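Local atomic coordinates of putative methylthioribose-1-phosphate isomerase (Pyrococcus horikoshii OT3, PDB entry 6A34), a protein that probably interconverts methylthioribose-1-phosphate and methylthioribulose-1-phosphate in the methionine salvage pathway. Residues T11-T16 with A169-T174. Numbering follows the deposited sequence.
Sequences TKLPRT and AGSLAT
Thr16 OG1 approaches the peptide group that joins Ser171 to Leu172 from above one face, about 44° off its plane and 2.7 Å from Ser171 O. From the opposite face the hydroxyl of Thr174 reaches the same oxygen, and Thr174 N also donates to it. The carbonyl of Thr174 is met closer to its plane, with Thr16 OG1 2.8 Å from Thr174 O. The pair illustrates how one hydroxyl can join a segment without regular structure to a 3-10 turn: it lies within hydrogen-bonding distance of both carbonyl oxygens. Thr16 holds OG1 anti to its carbonyl carbon (chi1 -62°), facing the turn, while CG2 packs 3.4 Å from Thr174 O and 3.7 Å from Leu172 O. A water completes the link, donating to both Thr16 OG1 and Pro14 O and meeting Ser171 OG, which also bonds to Leu177 N. A valine at Thr16 would probably leave Thr174 O and the water without this hydroxyl partner. Alongside, Leu13 CD1 touches Ser171 CB at 4.1 Å, a purely apolar contact. Before it, Thr11 OG1 accepts from Leu13 N in an ST turn. The short 3-10 turn 171-173 lies between strand 161-165 and helix 180-189, its Leu172 side chain close to Arg57, a predicted substrate-binding residue. Glu214 of helix 206-217 receives the backbone N-H groups of Ser171 and Leu172, and the same helix packs against Leu13 through Trp213 and Tyr217. Helix 125-157 borders Thr174 with Asp143 and Asn147, while segment 11-16 runs on into strand 17-20.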
ATOM      1  N   THR A  11     -25.531   9.233  11.334  1.00 40.38           N
ATOM      2  CA  THR A  11     -24.250   9.917  11.507  1.00 37.74           C
ATOM      3  C   THR A  11     -24.424  11.108  12.449  1.00 38.59           C
ATOM      4  O   THR A  11     -25.502  11.653  12.550  1.00 39.40           O
ATOM      5  CB  THR A  11     -23.692  10.431  10.175  1.00 33.88           C
ATOM      6  OG1 THR A  11     -22.344  10.859  10.399  1.00 35.72           O
ATOM      7  CG2 THR A  11     -24.516  11.568   9.605  1.00 33.45           C
ATOM      8  N   LYS A  12     -23.324  11.510  13.081  1.00 38.17           N
ATOM      9  CA  LYS A  12     -23.273  12.700  13.903  1.00 42.91           C
ATOM     10  C   LYS A  12     -22.623  13.851  13.127  1.00 40.46           C
ATOM     11  O   LYS A  12     -22.574  14.958  13.602  1.00 44.13           O
ATOM     12  CB  LYS A  12     -22.476  12.432  15.178  1.00 45.68           C
ATOM     13  CG  LYS A  12     -23.163  11.541  16.200  1.00 52.96           C
ATOM     14  CD  LYS A  12     -22.200  11.051  17.285  1.00 60.43           C
ATOM     15  CE  LYS A  12     -22.724   9.840  18.033  1.00 73.20           C
ATOM     16  NZ  LYS A  12     -21.687   8.789  18.187  1.00 81.67           N
ATOM     17  N   LEU A  13     -22.117  13.556  11.933  1.00 41.56           N
ATOM     18  CA  LEU A  13     -21.482  14.529  11.098  1.00 41.59           C
ATOM     19  C   LEU A  13     -22.540  15.441  10.491  1.00 40.19           C
ATOM     20  O   LEU A  13     -23.613  14.970  10.098  1.00 34.89           O
ATOM     21  CB  LEU A  13     -20.716  13.821   9.970  1.00 40.64           C
ATOM     22  CG  LEU A  13     -19.429  13.102  10.372  1.00 41.75           C
ATOM     23  CD1 LEU A  13     -18.898  12.274   9.215  1.00 37.80           C
ATOM     24  CD2 LEU A  13     -18.360  14.070  10.852  1.00 40.87           C
ATOM     25  N   PRO A  14     -22.209  16.737  10.289  1.00 39.67           N
ATOM     26  CA  PRO A  14     -23.005  17.610   9.431  1.00 40.44           C
ATOM     27  C   PRO A  14     -22.809  17.201   7.969  1.00 39.18           C
ATOM     28  O   PRO A  14     -21.882  16.430   7.650  1.00 38.40           O
ATOM     29  CB  PRO A  14     -22.362  18.991   9.608  1.00 44.30           C
ATOM     30  CG  PRO A  14     -20.906  18.640   9.837  1.00 46.44           C
ATOM     31  CD  PRO A  14     -20.944  17.375  10.679  1.00 41.06           C
ATOM     32  N   ARG A  15     -23.671  17.731   7.098  1.00 37.87           N
ATOM     33  CA  ARG A  15     -23.505  17.595   5.685  1.00 35.27           C
ATOM     34  C   ARG A  15     -22.108  18.115   5.317  1.00 37.26           C
ATOM     35  O   ARG A  15     -21.570  19.007   5.959  1.00 34.19           O
ATOM     36  CB  ARG A  15     -24.665  18.270   4.949  1.00 36.85           C
ATOM     37  CG  ARG A  15     -25.846  17.338   4.744  1.00 40.12           C
ATOM     38  CD  ARG A  15     -27.267  17.845   4.762  1.00 37.83           C
ATOM     39  NE  ARG A  15     -27.713  18.030   3.408  1.00 37.92           N
ATOM     40  CZ  ARG A  15     -28.933  17.857   2.891  1.00 34.98           C
ATOM     41  NH1 ARG A  15     -29.176  18.469   1.756  1.00 32.47           N
ATOM     42  NH2 ARG A  15     -29.864  17.079   3.409  1.00 34.25           N
ATOM     43  N   THR A  16     -21.518  17.459   4.321  1.00 38.15           N
ATOM     44  CA  THR A  16     -20.212  17.780   3.757  1.00 39.73           C
ATOM     45  C   THR A  16     -20.224  19.204   3.200  1.00 36.43           C
ATOM     46  O   THR A  16     -19.229  19.896   3.252  1.00 37.12           O
ATOM     47  CB  THR A  16     -19.854  16.770   2.654  1.00 36.90           C
ATOM     48  OG1 THR A  16     -19.782  15.483   3.270  1.00 34.03           O
ATOM     49  CG2 THR A  16     -18.574  17.103   1.926  1.00 32.74           C
ATOM     50  N   ALA A 169     -15.548   6.390   0.426  1.00 30.83           N
ATOM     51  CA  ALA A 169     -16.843   6.437  -0.182  1.00 31.68           C
ATOM     52  C   ALA A 169     -17.864   6.639   0.934  1.00 31.70           C
ATOM     53  O   ALA A 169     -18.978   6.111   0.886  1.00 33.99           O
ATOM     54  CB  ALA A 169     -17.107   5.181  -0.968  1.00 29.69           C
ATOM     55  N   GLY A 170     -17.445   7.456   1.910  1.00 30.76           N
ATOM     56  CA  GLY A 170     -18.212   7.822   3.098  1.00 28.60           C
ATOM     57  C   GLY A 170     -18.914   9.165   2.933  1.00 28.07           C
ATOM     58  O   GLY A 170     -19.068   9.675   1.818  1.00 25.28           O
ATOM     59  N   SER A 171     -19.312   9.739   4.069  1.00 29.64           N
ATOM     60  CA  SER A 171     -20.067  10.949   4.129  1.00 30.61           C
ATOM     61  C   SER A 171     -19.267  12.076   3.486  1.00 33.18           C
ATOM     62  O   SER A 171     -19.799  12.851   2.762  1.00 33.91           O
ATOM     63  CB  SER A 171     -20.428  11.251   5.537  1.00 32.65           C
ATOM     64  OG  SER A 171     -21.375  12.290   5.613  1.00 35.42           O
ATOM     65  N   LEU A 172     -17.949  12.079   3.688  1.00 37.93           N
ATOM     66  CA  LEU A 172     -17.090  13.131   3.133  1.00 36.90           C
ATOM     67  C   LEU A 172     -17.041  13.102   1.594  1.00 34.93           C
ATOM     68  O   LEU A 172     -16.706  14.109   0.990  1.00 33.78           O
ATOM     69  CB  LEU A 172     -15.688  12.962   3.711  1.00 35.40           C
ATOM     70  CG  LEU A 172     -15.591  13.089   5.226  1.00 36.76           C
ATOM     71  CD1 LEU A 172     -14.196  12.706   5.684  1.00 37.00           C
ATOM     72  CD2 LEU A 172     -15.938  14.501   5.675  1.00 37.31           C
ATOM     73  N   ALA A 173     -17.330  11.955   0.964  1.00 34.38           N
ATOM     74  CA  ALA A 173     -17.265  11.831  -0.524  1.00 36.26           C
ATOM     75  C   ALA A 173     -18.613  12.184  -1.184  1.00 35.45           C
ATOM     76  O   ALA A 173     -18.770  12.094  -2.406  1.00 34.12           O
ATOM     77  CB  ALA A 173     -16.861  10.418  -0.902  1.00 38.88           C
ATOM     78  N   THR A 174     -19.601  12.530  -0.361  1.00 33.97           N
ATOM     79  CA  THR A 174     -20.935  12.843  -0.795  1.00 36.33           C
ATOM     80  C   THR A 174     -21.438  14.067  -0.017  1.00 35.47           C
ATOM     81  O   THR A 174     -20.713  14.649   0.802  1.00 35.34           O
ATOM     82  CB  THR A 174     -21.835  11.629  -0.553  1.00 34.22           C
ATOM     83  OG1 THR A 174     -21.952  11.421   0.856  1.00 30.19           O
ATOM     84  CG2 THR A 174     -21.276  10.381  -1.196  1.00 36.60           C
TER
HETATM   85  O   HOH W   1     -20.520  14.625   5.970  1.00 37.48           O